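Local coordinates for MTH396 protein (PDB 1NXH), which is of unknown function but forms an all-helical homodimer and belongs to the EhaM (DUF1959) family, at residues 69-74 with 107-112. Sequence-based numbering, arbitrary orientation.
Sequences EKLHSD and REYSEA
In the packing of helix 63-74 against the start of helix 109-124, Y109 reaches across to K70, L71 and D74 of the facing helix. It illustrates how one tyrosine can join two helices whose backbones stay well apart: the CA atoms of L71 and Y109 are 9.2 Å from each other. The ring extends across because CG of Y109 lies anti to its own nitrogen (chi1 -173°), directing the hydroxyl at the other helix. There Y109 OH donates a hydrogen bond to D74 OD1, modelled at 2.5 Å, a length too short to be taken literally at this resolution, with the acceptor lying in the plane of the ring and the carboxylate turned 57° from that plane. K70 covers one face: its CD lies 4.2 Å from the ring centroid in a CH-pi contact, displaced toward the rim, while CE reaches Y109 CE2 at 3.6 Å. Within this all-helical fold L71 takes part in two contacts, its CD2 meeting the ring edge at Y109 CE1 and its side chain also packing on I99 and T100 of helix 89-104. A leucine in place of Y109 would probably leave D74 OD1 without its hydroxyl donor and strip the K70 methylenes of the flat surface they lie on. The lysine chain bends at its last torsion (chi4 71°), turning away from the ring, and NZ hydrogen-bonds Q76 OE1 of the second subunit. D74, the acceptor of the tyrosine hydroxyl, also packs on D74 of that subunit.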
loop_
_atom_site.group_PDB
_atom_site.type_symbol
_atom_site.label_atom_id
_atom_site.label_comp_id
_atom_site.label_asym_id
_atom_site.label_seq_id
_atom_site.Cartn_x
_atom_site.Cartn_y
_atom_site.Cartn_z
ATOM N N GLU A 69 -5.637 -4.624 0.033
ATOM C CA GLU A 69 -4.332 -4.346 -0.545
ATOM C C GLU A 69 -3.575 -3.333 0.305
ATOM O O GLU A 69 -2.433 -3.587 0.726
ATOM C CB GLU A 69 -4.470 -3.795 -1.957
ATOM C CG GLU A 69 -4.782 -4.827 -3.017
ATOM C CD GLU A 69 -4.576 -4.275 -4.415
ATOM O OE1 GLU A 69 -5.039 -4.923 -5.383
ATOM O OE2 GLU A 69 -3.945 -3.197 -4.545
ATOM N N LYS A 70 -4.218 -2.187 0.555
ATOM C CA LYS A 70 -3.622 -1.118 1.356
ATOM C C LYS A 70 -3.183 -1.700 2.705
ATOM O O LYS A 70 -2.044 -1.513 3.137
ATOM C CB LYS A 70 -4.641 0.025 1.545
ATOM C CG LYS A 70 -4.009 1.430 1.680
ATOM C CD LYS A 70 -5.047 2.573 1.561
ATOM C CE LYS A 70 -4.519 3.969 2.044
ATOM N NZ LYS A 70 -3.497 4.644 1.166
ATOM N N LEU A 71 -4.080 -2.436 3.351
ATOM C CA LEU A 71 -3.773 -3.042 4.644
ATOM C C LEU A 71 -2.555 -3.944 4.571
ATOM O O LEU A 71 -1.602 -3.792 5.331
ATOM C CB LEU A 71 -4.971 -3.848 5.155
ATOM C CG LEU A 71 -6.184 -2.964 5.435
ATOM C CD1 LEU A 71 -7.398 -3.802 5.771
ATOM C CD2 LEU A 71 -5.830 -2.001 6.567
ATOM N N HIS A 72 -2.599 -4.888 3.646
ATOM C CA HIS A 72 -1.509 -5.824 3.478
ATOM C C HIS A 72 -0.196 -5.067 3.452
ATOM O O HIS A 72 0.766 -5.434 4.137
ATOM C CB HIS A 72 -1.674 -6.595 2.171
ATOM C CG HIS A 72 -0.825 -7.820 2.101
ATOM N ND1 HIS A 72 -1.114 -8.965 2.816
ATOM C CD2 HIS A 72 0.342 -8.061 1.459
ATOM C CE1 HIS A 72 -0.161 -9.860 2.614
ATOM N NE2 HIS A 72 0.736 -9.337 1.798
ATOM N N SER A 73 -0.180 -4.003 2.653
ATOM C CA SER A 73 1.002 -3.172 2.493
ATOM C C SER A 73 1.368 -2.451 3.770
ATOM O O SER A 73 2.432 -2.676 4.338
ATOM C CB SER A 73 0.801 -2.130 1.407
ATOM O OG SER A 73 1.893 -1.227 1.428
ATOM N N ASP A 74 0.481 -1.578 4.219
ATOM C CA ASP A 74 0.720 -0.817 5.429
ATOM C C ASP A 74 1.130 -1.663 6.625
ATOM O O ASP A 74 1.893 -1.198 7.480
ATOM C CB ASP A 74 -0.524 -0.016 5.773
ATOM C CG ASP A 74 -0.828 1.019 4.739
ATOM O OD1 ASP A 74 -1.869 1.686 4.867
ATOM O OD2 ASP A 74 -0.015 1.169 3.795
ATOM N N ARG A 107 -15.334 3.252 9.609
ATOM C CA ARG A 107 -14.116 3.476 10.371
ATOM C C ARG A 107 -13.100 4.233 9.520
ATOM O O ARG A 107 -12.905 3.911 8.351
ATOM C CB ARG A 107 -13.535 2.133 10.817
ATOM C CG ARG A 107 -12.935 2.135 12.214
ATOM C CD ARG A 107 -11.848 3.184 12.361
ATOM N NE ARG A 107 -11.287 3.197 13.710
ATOM C CZ ARG A 107 -11.985 3.462 14.811
ATOM N NH1 ARG A 107 -13.282 3.743 14.734
ATOM N NH2 ARG A 107 -11.384 3.437 15.992
ATOM N N GLU A 108 -12.476 5.253 10.100
ATOM C CA GLU A 108 -11.470 6.030 9.387
ATOM C C GLU A 108 -10.242 5.153 9.145
ATOM O O GLU A 108 -9.629 4.672 10.102
ATOM C CB GLU A 108 -11.052 7.233 10.224
ATOM C CG GLU A 108 -9.913 8.028 9.624
ATOM C CD GLU A 108 -10.406 9.113 8.708
ATOM O OE1 GLU A 108 -11.232 8.809 7.823
ATOM O OE2 GLU A 108 -9.972 10.271 8.876
ATOM N N TYR A 109 -9.860 4.957 7.885
ATOM C CA TYR A 109 -8.699 4.112 7.590
ATOM C C TYR A 109 -7.608 4.349 8.613
ATOM O O TYR A 109 -7.198 3.437 9.326
ATOM C CB TYR A 109 -8.108 4.401 6.202
ATOM C CG TYR A 109 -7.010 3.416 5.843
ATOM C CD1 TYR A 109 -7.296 2.057 5.753
ATOM C CD2 TYR A 109 -5.679 3.821 5.680
ATOM C CE1 TYR A 109 -6.301 1.123 5.523
ATOM C CE2 TYR A 109 -4.663 2.880 5.446
ATOM C CZ TYR A 109 -4.990 1.526 5.376
ATOM O OH TYR A 109 -4.032 0.542 5.221
ATOM N N SER A 110 -7.149 5.592 8.657
ATOM C CA SER A 110 -6.112 6.009 9.568
ATOM C C SER A 110 -6.333 5.300 10.881
ATOM O O SER A 110 -5.547 4.440 11.287
ATOM C CB SER A 110 -6.210 7.508 9.785
ATOM O OG SER A 110 -7.007 8.093 8.772
ATOM N N GLU A 111 -7.422 5.653 11.545
ATOM C CA GLU A 111 -7.727 5.053 12.827
ATOM C C GLU A 111 -7.777 3.534 12.748
ATOM O O GLU A 111 -7.199 2.861 13.594
ATOM C CB GLU A 111 -9.047 5.609 13.346
ATOM C CG GLU A 111 -9.018 7.123 13.534
ATOM C CD GLU A 111 -10.403 7.722 13.706
ATOM O OE1 GLU A 111 -11.180 7.179 14.520
ATOM O OE2 GLU A 111 -10.710 8.735 13.034
ATOM N N ALA A 112 -8.442 2.996 11.727
ATOM C CA ALA A 112 -8.568 1.545 11.559
ATOM C C ALA A 112 -7.221 0.820 11.441
ATOM O O ALA A 112 -7.035 -0.266 11.996
ATOM C CB ALA A 112 -9.431 1.239 10.341
#